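Local coordinates for protein hyaluronoglucosaminidase (Apis mellifera, PDB 1FCQ) that hydrolyses hyaluronan as a family 56 glycosidase of bee venom, cutting internal bonds between N-acetylglucosamine and glucuronate, and is a major allergen of that venom, at residues A[85-90]-A[162-167]; A[121-126]-A[200-205]; A[135-140]-A[147-152]; A[268-273]-A[277-282]. All coordinates share one frame; numbering follows the deposited sequence.

In the fold
All four contacts belong to one seven-stranded (beta/alpha) barrel of glycosidase family 56. Contacts 1 and 3 share helix 146-175: its middle packs on helix 84-98 in contact 1, and its start on helix 127-140 in contact 3, with contact centres about 24 Å apart. Contacts 2 and 4 lie in connections that follow barrel strands, 107-111 and 180-183 for contact 2, 261-267 for contact 4; their nearest atoms are about 11 Å apart. In TIM-barrel enzymes the substrate site is formed by such loops, so these two probably lie closer to it than contact 3, which is remote, its centre about 44 Å from that of contact 4.

Contact 1: A[85-90]-A[162-167]; sequences TKHLQV and QLFMEE
Phe-164 brings one edge of its ring against the root of the His-87 side chain, with CE2 3.7 Å from His-87 CB and close to the plane of the phenyl ring. The two rings meet obliquely, planes at 46° and centroids 5.5 Å apart. His-87 swings its imidazole away from its own backbone N (chi1 168°), which carries the ring out from helix 84-98 toward helix 146-175. These are two outer helices of the (beta/alpha) barrel, and their backbones stay well separated here: the closest CA pair, Leu-88 and Glu-167, is 8.0 Å apart, and long side chains bridge the gap. One residue further along helix 84-98, Leu-88 sends its CD2 branch to the carbonyl carbon C of Glu-167 at 4.2 Å, and the same methyl lies 4.3 Å from Glu-167 CB. The glutamate takes part through its backbone and CB, while its carboxylate turns to a salt bridge with Lys-170 one turn further on. Phe-60 meets the His-87 ring as well, Pro-61 and Leu-84 touch Phe-164, and Thr-168 lies against both His-87 and Leu-88.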
loop_
_atom_site.group_PDB
_atom_site.type_symbol
_atom_site.label_atom_id
_atom_site.label_comp_id
_atom_site.label_asym_id
_atom_site.label_seq_id
_atom_site.Cartn_x
_atom_site.Cartn_y
_atom_site.Cartn_z
ATOM N N THR A 85 13.412 15.947 -10.255
ATOM C CA THR A 85 12.616 17.161 -10.445
ATOM C C THR A 85 11.429 16.904 -11.356
ATOM O O THR A 85 10.323 17.363 -11.034
ATOM C CB THR A 85 13.464 18.360 -10.909
ATOM O OG1 THR A 85 13.977 18.092 -12.213
ATOM C CG2 THR A 85 14.600 18.607 -9.931
ATOM N N LYS A 86 11.583 16.129 -12.417
ATOM C CA LYS A 86 10.496 15.762 -13.307
ATOM C C LYS A 86 9.415 15.001 -12.537
ATOM O O LYS A 86 8.237 15.335 -12.591
ATOM C CB LYS A 86 11.024 14.880 -14.450
ATOM C CG LYS A 86 9.970 14.595 -15.512
ATOM C CD LYS A 86 10.478 13.675 -16.604
ATOM C CE LYS A 86 11.650 14.266 -17.374
ATOM N NZ LYS A 86 11.288 15.557 -18.027
ATOM N N HIS A 87 9.866 14.011 -11.767
ATOM C CA HIS A 87 8.926 13.249 -10.935
ATOM C C HIS A 87 8.170 14.142 -9.963
ATOM O O HIS A 87 6.928 14.040 -9.860
ATOM C CB HIS A 87 9.690 12.162 -10.173
ATOM C CG HIS A 87 8.833 11.561 -9.096
ATOM N ND1 HIS A 87 9.029 11.681 -7.738
ATOM C CD2 HIS A 87 7.692 10.861 -9.263
ATOM C CE1 HIS A 87 8.046 11.039 -7.141
ATOM N NE2 HIS A 87 7.214 10.520 -8.027
ATOM N N LEU A 88 8.875 15.015 -9.236
ATOM C CA LEU A 88 8.178 15.851 -8.255
ATOM C C LEU A 88 7.207 16.838 -8.889
ATOM O O LEU A 88 6.153 17.129 -8.301
ATOM C CB LEU A 88 9.179 16.597 -7.354
ATOM C CG LEU A 88 10.045 15.656 -6.513
ATOM C CD1 LEU A 88 11.132 16.421 -5.767
ATOM C CD2 LEU A 88 9.164 14.861 -5.550
ATOM N N GLN A 89 7.534 17.340 -10.073
ATOM C CA GLN A 89 6.620 18.251 -10.766
ATOM C C GLN A 89 5.340 17.528 -11.180
ATOM O O GLN A 89 4.227 18.031 -11.001
ATOM C CB GLN A 89 7.304 18.902 -11.959
ATOM C CG GLN A 89 8.427 19.858 -11.572
ATOM C CD GLN A 89 8.578 20.968 -12.599
ATOM O OE1 GLN A 89 7.706 21.835 -12.687
ATOM N NE2 GLN A 89 9.665 20.935 -13.358
ATOM N N VAL A 90 5.496 16.317 -11.717
ATOM C CA VAL A 90 4.322 15.547 -12.119
ATOM C C VAL A 90 3.526 15.160 -10.876
ATOM O O VAL A 90 2.306 15.272 -10.850
ATOM C CB VAL A 90 4.685 14.310 -12.936
ATOM C CG1 VAL A 90 3.434 13.517 -13.311
ATOM C CG2 VAL A 90 5.427 14.715 -14.215
ATOM N N GLN A 162 15.613 5.924 -1.604
ATOM C CA GLN A 162 15.239 6.736 -0.454
ATOM C C GLN A 162 14.900 8.153 -0.905
ATOM O O GLN A 162 13.891 8.707 -0.481
ATOM C CB GLN A 162 16.418 6.756 0.546
ATOM C CG GLN A 162 16.106 7.786 1.646
ATOM C CD GLN A 162 17.200 7.883 2.686
ATOM O OE1 GLN A 162 17.363 8.940 3.296
ATOM N NE2 GLN A 162 17.913 6.807 2.923
ATOM N N LEU A 163 15.725 8.807 -1.714
ATOM C CA LEU A 163 15.468 10.176 -2.155
ATOM C C LEU A 163 14.100 10.309 -2.797
ATOM O O LEU A 163 13.314 11.181 -2.432
ATOM C CB LEU A 163 16.570 10.603 -3.135
ATOM C CG LEU A 163 16.535 12.061 -3.596
ATOM C CD1 LEU A 163 16.615 13.038 -2.425
ATOM C CD2 LEU A 163 17.634 12.321 -4.616
ATOM N N PHE A 164 13.793 9.399 -3.730
ATOM C CA PHE A 164 12.508 9.479 -4.406
ATOM C C PHE A 164 11.347 9.271 -3.432
ATOM O O PHE A 164 10.375 10.030 -3.476
ATOM C CB PHE A 164 12.456 8.469 -5.568
ATOM C CG PHE A 164 12.976 9.033 -6.870
ATOM C CD1 PHE A 164 14.325 9.033 -7.176
ATOM C CD2 PHE A 164 12.102 9.610 -7.777
ATOM C CE1 PHE A 164 14.792 9.556 -8.365
ATOM C CE2 PHE A 164 12.554 10.157 -8.959
ATOM C CZ PHE A 164 13.908 10.131 -9.257
ATOM N N MET A 165 11.438 8.228 -2.595
ATOM C CA MET A 165 10.310 7.989 -1.682
ATOM C C MET A 165 10.184 9.074 -0.625
ATOM O O MET A 165 9.092 9.569 -0.315
ATOM C CB MET A 165 10.415 6.609 -1.034
ATOM C CG MET A 165 10.102 5.482 -2.022
ATOM S SD MET A 165 10.062 3.873 -1.207
ATOM C CE MET A 165 8.564 3.995 -0.225
ATOM N N GLU A 166 11.295 9.449 0.005
ATOM C CA GLU A 166 11.205 10.463 1.059
ATOM C C GLU A 166 10.799 11.815 0.518
ATOM O O GLU A 166 9.978 12.484 1.141
ATOM C CB GLU A 166 12.526 10.507 1.814
ATOM C CG GLU A 166 12.446 11.338 3.081
ATOM C CD GLU A 166 13.713 11.286 3.905
ATOM O OE1 GLU A 166 14.679 10.578 3.543
ATOM O OE2 GLU A 166 13.718 11.980 4.955
ATOM N N GLU A 167 11.326 12.246 -0.635
ATOM C CA GLU A 167 10.958 13.548 -1.152
ATOM C C GLU A 167 9.509 13.640 -1.565
ATOM O O GLU A 167 8.856 14.658 -1.354
ATOM C CB GLU A 167 11.847 13.944 -2.338
ATOM C CG GLU A 167 13.208 14.443 -1.900
ATOM C CD GLU A 167 13.078 15.641 -0.961
ATOM O OE1 GLU A 167 12.367 16.618 -1.233
ATOM O OE2 GLU A 167 13.720 15.536 0.089
#

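Contact 2: A[121-126]-A[200-205]; sequences QNWASL and QCEATT
The two backbones stay apart, with the closest CA atoms, those of Gln-121 and Thr-205, 7.9 Å from each other, so side chains alone close the gap between the loop after barrel strand 107-111 and the N-cap of helix 203-210. Glu-202 is that N-cap residue. Its CG stands opposite its backbone N (chi1 -167°) and the chain bends further out, which places OE1 at Thr-205: OE1 accepts a weak capping bond from Thr-205 N (3.0 Å, 129° at the hydrogen) and a separate, shorter hydrogen bond from Thr-205 OG1 at 2.7 Å. Arg-120 adds a salt bridge to the same oxygen, and the cation would probably help keep the glutamate charged. Trp-123 comes at this cap from the opposite direction, the benzo end of its indole leading, and its ring plane stands at 86° to the carboxylate. The chain two residues earlier lies over it, with Gln-121 CA 3.8 Å above the centre of one indole face, while Tyr-190 meets the ring edge-to-face. The disulfide of Cys-201 with Cys-189 ties down the chain just before the cap. Trp-123 CZ2 stops 4.0 Å from Glu-202 OE2, and its CH2 presents the ring edge to Thr-205 OG1 at 4.1 Å.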
loop_
_atom_site.group_PDB
_atom_site.type_symbol
_atom_site.label_atom_id
_atom_site.label_comp_id
_atom_site.label_asym_id
_atom_site.label_seq_id
_atom_site.Cartn_x
_atom_site.Cartn_y
_atom_site.Cartn_z
ATOM N N GLN A 121 15.432 -6.565 -1.036
ATOM C CA GLN A 121 14.043 -6.985 -1.126
ATOM C C GLN A 121 13.447 -6.983 -2.515
ATOM O O GLN A 121 12.283 -7.381 -2.694
ATOM C CB GLN A 121 13.189 -6.115 -0.189
ATOM C CG GLN A 121 13.524 -6.338 1.275
ATOM C CD GLN A 121 12.856 -5.332 2.197
ATOM O OE1 GLN A 121 13.367 -4.968 3.266
ATOM N NE2 GLN A 121 11.695 -4.890 1.756
ATOM N N ASN A 122 14.176 -6.523 -3.524
ATOM C CA ASN A 122 13.697 -6.581 -4.903
ATOM C C ASN A 122 13.962 -7.979 -5.468
ATOM O O ASN A 122 14.794 -8.187 -6.363
ATOM C CB ASN A 122 14.365 -5.462 -5.708
ATOM C CG ASN A 122 13.834 -4.120 -5.189
ATOM O OD1 ASN A 122 12.694 -3.796 -5.520
ATOM N ND2 ASN A 122 14.648 -3.428 -4.408
ATOM N N TRP A 123 13.189 -8.953 -4.999
ATOM C CA TRP A 123 13.300 -10.340 -5.384
ATOM C C TRP A 123 12.282 -10.711 -6.466
ATOM O O TRP A 123 11.369 -9.972 -6.801
ATOM C CB TRP A 123 12.999 -11.307 -4.239
ATOM C CG TRP A 123 13.738 -11.241 -2.954
ATOM C CD1 TRP A 123 15.041 -11.593 -2.731
ATOM C CD2 TRP A 123 13.215 -10.836 -1.678
ATOM N NE1 TRP A 123 15.362 -11.414 -1.411
ATOM C CE2 TRP A 123 14.258 -10.953 -0.740
ATOM C CE3 TRP A 123 11.968 -10.381 -1.238
ATOM C CZ2 TRP A 123 14.094 -10.627 0.607
ATOM C CZ3 TRP A 123 11.804 -10.068 0.097
ATOM C CH2 TRP A 123 12.861 -10.188 1.010
ATOM N N ALA A 124 12.444 -11.958 -6.927
ATOM C CA ALA A 124 11.518 -12.534 -7.898
ATOM C C ALA A 124 11.258 -11.607 -9.069
ATOM O O ALA A 124 12.202 -11.244 -9.782
ATOM C CB ALA A 124 10.217 -12.895 -7.184
ATOM N N SER A 125 10.043 -11.111 -9.234
ATOM C CA SER A 125 9.661 -10.238 -10.329
ATOM C C SER A 125 10.309 -8.862 -10.272
ATOM O O SER A 125 10.329 -8.138 -11.266
ATOM C CB SER A 125 8.133 -10.108 -10.390
ATOM O OG SER A 125 7.649 -9.233 -9.388
ATOM N N LEU A 126 10.877 -8.495 -9.120
ATOM C CA LEU A 126 11.557 -7.225 -8.959
ATOM C C LEU A 126 13.062 -7.366 -9.138
ATOM O O LEU A 126 13.796 -6.377 -9.118
ATOM C CB LEU A 126 11.268 -6.670 -7.560
ATOM C CG LEU A 126 9.788 -6.405 -7.257
ATOM C CD1 LEU A 126 9.691 -5.976 -5.794
ATOM C CD2 LEU A 126 9.213 -5.355 -8.181
ATOM N N GLN A 200 5.591 -15.523 11.012
ATOM C CA GLN A 200 6.446 -14.434 11.468
ATOM C C GLN A 200 7.078 -13.741 10.257
ATOM O O GLN A 200 7.372 -14.366 9.231
ATOM C CB GLN A 200 7.602 -14.924 12.336
ATOM C CG GLN A 200 7.381 -16.091 13.270
ATOM C CD GLN A 200 8.719 -16.612 13.781
ATOM O OE1 GLN A 200 9.484 -15.840 14.363
ATOM N NE2 GLN A 200 9.011 -17.885 13.552
ATOM N N CYS A 201 7.343 -12.428 10.372
ATOM C CA CYS A 201 8.003 -11.755 9.258
ATOM C C CYS A 201 9.451 -12.226 9.101
ATOM O O CYS A 201 10.045 -12.689 10.082
ATOM C CB CYS A 201 8.033 -10.239 9.456
ATOM S SG CYS A 201 6.420 -9.473 9.621
ATOM N N GLU A 202 10.012 -12.070 7.912
ATOM C CA GLU A 202 11.402 -12.456 7.678
ATOM C C GLU A 202 12.270 -11.628 8.627
ATOM O O GLU A 202 12.058 -10.418 8.733
ATOM C CB GLU A 202 11.800 -12.199 6.231
ATOM C CG GLU A 202 13.108 -12.860 5.822
ATOM C CD GLU A 202 13.910 -12.002 4.869
ATOM O OE1 GLU A 202 13.874 -10.760 4.972
ATOM O OE2 GLU A 202 14.601 -12.588 4.007
ATOM N N ALA A 203 13.228 -12.278 9.285
ATOM C CA ALA A 203 14.043 -11.529 10.252
ATOM C C ALA A 203 14.863 -10.411 9.650
ATOM O O ALA A 203 14.928 -9.321 10.252
ATOM C CB ALA A 203 14.980 -12.529 10.937
ATOM N N THR A 204 15.474 -10.649 8.489
ATOM C CA THR A 204 16.294 -9.586 7.895
ATOM C C THR A 204 15.423 -8.386 7.537
ATOM O O THR A 204 15.868 -7.260 7.747
ATOM C CB THR A 204 17.137 -10.082 6.715
ATOM O OG1 THR A 204 17.972 -11.146 7.233
ATOM C CG2 THR A 204 18.022 -8.974 6.174
ATOM N N THR A 205 14.213 -8.630 7.065
ATOM C CA THR A 205 13.260 -7.558 6.757
ATOM C C THR A 205 12.905 -6.773 8.005
ATOM O O THR A 205 12.803 -5.540 7.964
ATOM C CB THR A 205 11.993 -8.137 6.097
ATOM O OG1 THR A 205 12.346 -8.581 4.779
ATOM C CG2 THR A 205 10.890 -7.083 5.994
#

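Contact 3: A[135-140]-A[147-152]; sequences EVVRRE and QRVEQE
Val-137 and Val-149 face each other across the point where the two backbones come nearest, their CG1 methyls 4.0 Å apart. Both hold CG1 trans to the backbone N (chi1 177° in Val-137), which turns that branch across the gap; in Val-137 the CG1 methyl also rests 3.9 Å from the carbonyl O of Val-149. Val-137 CG2 lies against Glu-152 CG at 3.9 Å, the two side chains crossing at about a right angle. Helix 127-140 and helix 146-175 are joined here by a short loop, forming a splayed helical hairpin whose local axes approach to 9.0 Å with 131° between their directions. Trp-144 of that loop touches Val-137, Val-149 and Glu-152. Toward the outside, Arg-138 stretches its chain from CG to NE over Val-149: its CG lies 3.7 Å from Val-149 CG1, and the same methyl sits 3.9 Å above the centre of the guanidinium plane. Beyond Val-149, Arg-138 NH2 reaches Glu-150 OE2 in a long salt bridge, at 3.9 Å with the flat groups 69° apart; its stronger partner is Asp-146. Glu-152 bends at chi2, and its carboxylate is engaged by Arg-156 and Arg-155 of its own helix.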
loop_
_atom_site.group_PDB
_atom_site.type_symbol
_atom_site.label_atom_id
_atom_site.label_comp_id
_atom_site.label_asym_id
_atom_site.label_seq_id
_atom_site.Cartn_x
_atom_site.Cartn_y
_atom_site.Cartn_z
ATOM N N GLU A 135 24.424 -3.671 -13.673
ATOM C CA GLU A 135 24.840 -3.436 -15.050
ATOM C C GLU A 135 25.347 -2.028 -15.275
ATOM O O GLU A 135 26.358 -1.797 -15.936
ATOM C CB GLU A 135 23.687 -3.766 -15.992
ATOM C CG GLU A 135 23.827 -3.406 -17.452
ATOM C CD GLU A 135 22.496 -3.499 -18.188
ATOM O OE1 GLU A 135 21.501 -4.025 -17.637
ATOM O OE2 GLU A 135 22.465 -3.014 -19.341
ATOM N N VAL A 136 24.657 -1.021 -14.738
ATOM C CA VAL A 136 25.035 0.372 -14.876
ATOM C C VAL A 136 26.396 0.634 -14.230
ATOM O O VAL A 136 27.208 1.328 -14.852
ATOM C CB VAL A 136 23.933 1.246 -14.229
ATOM C CG1 VAL A 136 24.378 2.689 -14.051
ATOM C CG2 VAL A 136 22.690 1.169 -15.115
ATOM N N VAL A 137 26.637 0.068 -13.051
ATOM C CA VAL A 137 27.922 0.259 -12.378
ATOM C C VAL A 137 29.025 -0.395 -13.212
ATOM O O VAL A 137 30.086 0.207 -13.404
ATOM C CB VAL A 137 27.974 -0.287 -10.948
ATOM C CG1 VAL A 137 29.372 -0.121 -10.328
ATOM C CG2 VAL A 137 26.987 0.458 -10.050
ATOM N N ARG A 138 28.765 -1.620 -13.649
ATOM C CA ARG A 138 29.757 -2.318 -14.473
ATOM C C ARG A 138 30.082 -1.540 -15.733
ATOM O O ARG A 138 31.258 -1.472 -16.130
ATOM C CB ARG A 138 29.232 -3.704 -14.872
ATOM C CG ARG A 138 29.313 -4.719 -13.755
ATOM C CD ARG A 138 29.145 -6.140 -14.304
ATOM N NE ARG A 138 28.812 -7.030 -13.205
ATOM C CZ ARG A 138 29.569 -7.491 -12.226
ATOM N NH1 ARG A 138 30.862 -7.195 -12.133
ATOM N NH2 ARG A 138 29.025 -8.292 -11.316
ATOM N N ARG A 139 29.085 -0.981 -16.412
ATOM C CA ARG A 139 29.340 -0.237 -17.646
ATOM C C ARG A 139 30.185 0.999 -17.396
ATOM O O ARG A 139 31.122 1.287 -18.157
ATOM C CB ARG A 139 27.991 0.127 -18.288
ATOM C CG ARG A 139 28.110 0.996 -19.528
ATOM C CD ARG A 139 26.742 1.274 -20.137
ATOM N NE ARG A 139 26.810 2.278 -21.189
ATOM C CZ ARG A 139 25.837 2.594 -22.033
ATOM N NH1 ARG A 139 24.660 1.984 -21.983
ATOM N NH2 ARG A 139 26.040 3.539 -22.947
ATOM N N GLU A 140 29.896 1.692 -16.299
ATOM C CA GLU A 140 30.604 2.913 -15.955
ATOM C C GLU A 140 31.994 2.660 -15.422
ATOM O O GLU A 140 32.917 3.449 -15.638
ATOM C CB GLU A 140 29.771 3.718 -14.944
ATOM C CG GLU A 140 28.489 4.218 -15.598
ATOM C CD GLU A 140 27.602 5.032 -14.687
ATOM O OE1 GLU A 140 27.880 5.112 -13.473
ATOM O OE2 GLU A 140 26.613 5.585 -15.214
ATOM N N GLN A 147 33.349 -6.984 -5.864
ATOM C CA GLN A 147 32.782 -6.567 -4.581
ATOM C C GLN A 147 32.449 -5.082 -4.615
ATOM O O GLN A 147 31.371 -4.672 -4.170
ATOM C CB GLN A 147 33.722 -6.886 -3.420
ATOM C CG GLN A 147 33.141 -6.521 -2.060
ATOM C CD GLN A 147 34.009 -6.981 -0.907
ATOM O OE1 GLN A 147 35.164 -6.574 -0.776
ATOM N NE2 GLN A 147 33.443 -7.841 -0.065
ATOM N N ARG A 148 33.337 -4.267 -5.172
ATOM C CA ARG A 148 33.132 -2.834 -5.296
ATOM C C ARG A 148 31.904 -2.549 -6.163
ATOM O O ARG A 148 31.082 -1.695 -5.831
ATOM C CB ARG A 148 34.390 -2.151 -5.821
ATOM C CG ARG A 148 34.339 -0.633 -5.820
ATOM C CD ARG A 148 35.724 -0.030 -5.749
ATOM N NE ARG A 148 35.829 1.381 -5.489
ATOM C CZ ARG A 148 35.061 2.247 -4.864
ATOM N NH1 ARG A 148 33.894 1.908 -4.331
ATOM N NH2 ARG A 148 35.428 3.524 -4.760
ATOM N N VAL A 149 31.790 -3.285 -7.270
ATOM C CA VAL A 149 30.635 -3.110 -8.158
ATOM C C VAL A 149 29.342 -3.402 -7.410
ATOM O O VAL A 149 28.410 -2.598 -7.487
ATOM C CB VAL A 149 30.748 -4.039 -9.383
ATOM C CG1 VAL A 149 29.426 -4.078 -10.153
ATOM C CG2 VAL A 149 31.876 -3.616 -10.310
ATOM N N GLU A 150 29.255 -4.557 -6.758
ATOM C CA GLU A 150 28.043 -4.934 -6.037
ATOM C C GLU A 150 27.685 -3.922 -4.957
ATOM O O GLU A 150 26.525 -3.512 -4.801
ATOM C CB GLU A 150 28.237 -6.323 -5.417
ATOM C CG GLU A 150 28.274 -7.411 -6.498
ATOM C CD GLU A 150 26.895 -7.609 -7.105
ATOM O OE1 GLU A 150 25.897 -7.126 -6.520
ATOM O OE2 GLU A 150 26.798 -8.254 -8.164
ATOM N N GLN A 151 28.692 -3.532 -4.185
ATOM C CA GLN A 151 28.521 -2.556 -3.098
ATOM C C GLN A 151 28.004 -1.222 -3.601
ATOM O O GLN A 151 27.094 -0.584 -3.036
ATOM C CB GLN A 151 29.895 -2.460 -2.456
ATOM C CG GLN A 151 30.364 -1.274 -1.664
ATOM C CD GLN A 151 31.826 -1.459 -1.263
ATOM O OE1 GLN A 151 32.708 -0.688 -1.635
ATOM N NE2 GLN A 151 32.090 -2.513 -0.499
ATOM N N GLU A 152 28.574 -0.743 -4.705
ATOM C CA GLU A 152 28.176 0.507 -5.333
ATOM C C GLU A 152 26.750 0.428 -5.872
ATOM O O GLU A 152 25.957 1.351 -5.689
ATOM C CB GLU A 152 29.175 0.871 -6.431
ATOM C CG GLU A 152 28.886 2.198 -7.115
ATOM C CD GLU A 152 29.153 3.418 -6.253
ATOM O OE1 GLU A 152 29.536 3.239 -5.086
ATOM O OE2 GLU A 152 28.978 4.549 -6.740
#

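Contact 4: A[268-273]-A[277-282]; sequences YKYQDR and DLSRAD
Tyr-270, Asp-277 and Leu-278 carry this beta-to-alpha connection of the barrel, where the chain leaving strand 261-267 doubles back in an antiparallel, non-hydrogen-bonded pair (Lys-269 with Asp-277) before entering helix 280-292. Leu-278 lays its CD1 methyl over one face of the Tyr-270 ring, 3.6 Å from the centroid and 7° off the normal, a CH-pi contact; Trp-230 meets that ring edge-to-face. Leu-278 N bonds to Tyr-268 O at 2.8 Å. Lys-269 starts out away from Asp-277, but a bend at chi2 (-72°) brings NZ back beside it, 2.9 Å from OD1 and above the carboxylate plane, in a salt bridge. The same oxygen sits at the edge of the Tyr-268 ring, 3.5 Å from CD1, while OD2 takes a bond from Gln-315. Ser-279 is the helix N-cap, its OG accepting from Asp-282 N. Tyr-270 OH ties into this cap twice: it accepts from Ser-279 N (3.0 Å, 175°) and donates to Asp-282 OD2, the Arg-237 partner, at 2.6 Å.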
loop_
_atom_site.group_PDB
_atom_site.type_symbol
_atom_site.label_atom_id
_atom_site.label_comp_id
_atom_site.label_asym_id
_atom_site.label_seq_id
_atom_site.Cartn_x
_atom_site.Cartn_y
_atom_site.Cartn_z
ATOM N N TYR A 268 -11.405 -7.597 0.002
ATOM C CA TYR A 268 -12.467 -8.599 0.153
ATOM C C TYR A 268 -12.353 -9.707 -0.877
ATOM O O TYR A 268 -13.235 -10.575 -0.940
ATOM C CB TYR A 268 -13.853 -7.931 0.132
ATOM C CG TYR A 268 -14.127 -7.244 -1.192
ATOM C CD1 TYR A 268 -14.753 -7.982 -2.193
ATOM C CD2 TYR A 268 -13.760 -5.948 -1.478
ATOM C CE1 TYR A 268 -15.000 -7.415 -3.427
ATOM C CE2 TYR A 268 -13.997 -5.363 -2.706
ATOM C CZ TYR A 268 -14.622 -6.121 -3.691
ATOM O OH TYR A 268 -14.878 -5.585 -4.929
ATOM N N LYS A 269 -11.286 -9.745 -1.663
ATOM C CA LYS A 269 -11.027 -10.823 -2.603
ATOM C C LYS A 269 -9.723 -11.521 -2.196
ATOM O O LYS A 269 -8.887 -10.890 -1.544
ATOM C CB LYS A 269 -10.807 -10.304 -4.027
ATOM C CG LYS A 269 -11.971 -9.534 -4.626
ATOM C CD LYS A 269 -13.106 -10.506 -4.943
ATOM C CE LYS A 269 -14.051 -9.871 -5.954
ATOM N NZ LYS A 269 -15.220 -10.769 -6.196
ATOM N N TYR A 270 -9.541 -12.780 -2.558
ATOM C CA TYR A 270 -8.296 -13.493 -2.261
ATOM C C TYR A 270 -7.242 -13.012 -3.239
ATOM O O TYR A 270 -7.500 -12.895 -4.442
ATOM C CB TYR A 270 -8.473 -15.021 -2.364
ATOM C CG TYR A 270 -9.349 -15.518 -1.233
ATOM C CD1 TYR A 270 -10.703 -15.789 -1.429
ATOM C CD2 TYR A 270 -8.835 -15.684 0.047
ATOM C CE1 TYR A 270 -11.494 -16.219 -0.394
ATOM C CE2 TYR A 270 -9.625 -16.114 1.095
ATOM C CZ TYR A 270 -10.964 -16.397 0.868
ATOM O OH TYR A 270 -11.769 -16.797 1.905
ATOM N N GLN A 271 -6.023 -12.732 -2.799
ATOM C CA GLN A 271 -4.979 -12.228 -3.687
ATOM C C GLN A 271 -4.598 -13.199 -4.791
ATOM O O GLN A 271 -4.255 -12.768 -5.895
ATOM C CB GLN A 271 -3.780 -11.833 -2.822
ATOM C CG GLN A 271 -2.666 -11.074 -3.520
ATOM C CD GLN A 271 -1.543 -10.739 -2.554
ATOM O OE1 GLN A 271 -1.556 -9.696 -1.895
ATOM N NE2 GLN A 271 -0.560 -11.630 -2.455
ATOM N N ASP A 272 -4.701 -14.490 -4.547
ATOM C CA ASP A 272 -4.365 -15.534 -5.500
ATOM C C ASP A 272 -5.588 -16.117 -6.195
ATOM O O ASP A 272 -5.481 -16.979 -7.069
ATOM C CB ASP A 272 -3.593 -16.656 -4.793
ATOM C CG ASP A 272 -4.359 -17.287 -3.649
ATOM O OD1 ASP A 272 -3.963 -18.399 -3.219
ATOM O OD2 ASP A 272 -5.348 -16.693 -3.170
ATOM N N ARG A 273 -6.776 -15.695 -5.804
ATOM C CA ARG A 273 -8.055 -16.107 -6.376
ATOM C C ARG A 273 -8.911 -14.835 -6.435
ATOM O O ARG A 273 -9.866 -14.623 -5.680
ATOM C CB ARG A 273 -8.793 -17.140 -5.547
ATOM C CG ARG A 273 -8.291 -18.570 -5.567
ATOM C CD ARG A 273 -9.444 -19.509 -5.879
ATOM N NE ARG A 273 -10.352 -19.765 -4.772
ATOM C CZ ARG A 273 -11.662 -19.968 -4.913
ATOM N NH1 ARG A 273 -12.201 -19.911 -6.123
ATOM N NH2 ARG A 273 -12.443 -20.207 -3.868
ATOM N N ASP A 277 -14.706 -13.910 -3.479
ATOM C CA ASP A 277 -14.994 -13.117 -2.314
ATOM C C ASP A 277 -14.555 -13.867 -1.043
ATOM O O ASP A 277 -14.690 -15.089 -0.935
ATOM C CB ASP A 277 -16.460 -12.736 -2.120
ATOM C CG ASP A 277 -17.004 -11.831 -3.206
ATOM O OD1 ASP A 277 -16.343 -10.838 -3.573
ATOM O OD2 ASP A 277 -18.115 -12.136 -3.695
ATOM N N LEU A 278 -14.034 -13.097 -0.077
ATOM C CA LEU A 278 -13.612 -13.741 1.166
ATOM C C LEU A 278 -14.781 -14.438 1.861
ATOM O O LEU A 278 -15.880 -13.910 1.923
ATOM C CB LEU A 278 -13.040 -12.695 2.132
ATOM C CG LEU A 278 -11.520 -12.708 2.311
ATOM C CD1 LEU A 278 -10.775 -12.651 1.000
ATOM C CD2 LEU A 278 -11.099 -11.544 3.206
ATOM N N SER A 279 -14.523 -15.629 2.400
ATOM C CA SER A 279 -15.550 -16.353 3.150
ATOM C C SER A 279 -15.884 -15.618 4.438
ATOM O O SER A 279 -15.104 -14.837 4.981
ATOM C CB SER A 279 -15.075 -17.770 3.478
ATOM O OG SER A 279 -13.941 -17.739 4.340
ATOM N N ARG A 280 -17.044 -15.937 5.024
ATOM C CA ARG A 280 -17.442 -15.318 6.286
ATOM C C ARG A 280 -16.469 -15.694 7.409
ATOM O O ARG A 280 -16.160 -14.893 8.296
ATOM C CB ARG A 280 -18.849 -15.811 6.656
ATOM C CG ARG A 280 -19.383 -15.143 7.918
ATOM N N ALA A 281 -16.039 -16.955 7.386
ATOM C CA ALA A 281 -15.123 -17.459 8.414
ATOM C C ALA A 281 -13.819 -16.657 8.350
ATOM O O ALA A 281 -13.269 -16.295 9.386
ATOM C CB ALA A 281 -14.825 -18.933 8.229
ATOM N N ASP A 282 -13.333 -16.429 7.131
ATOM C CA ASP A 282 -12.106 -15.646 6.972
ATOM C C ASP A 282 -12.298 -14.192 7.384
ATOM O O ASP A 282 -11.406 -13.635 8.035
ATOM C CB ASP A 282 -11.531 -15.737 5.568
ATOM C CG ASP A 282 -10.757 -17.002 5.275
ATOM O OD1 ASP A 282 -10.374 -17.725 6.223
ATOM O OD2 ASP A 282 -10.502 -17.298 4.091
#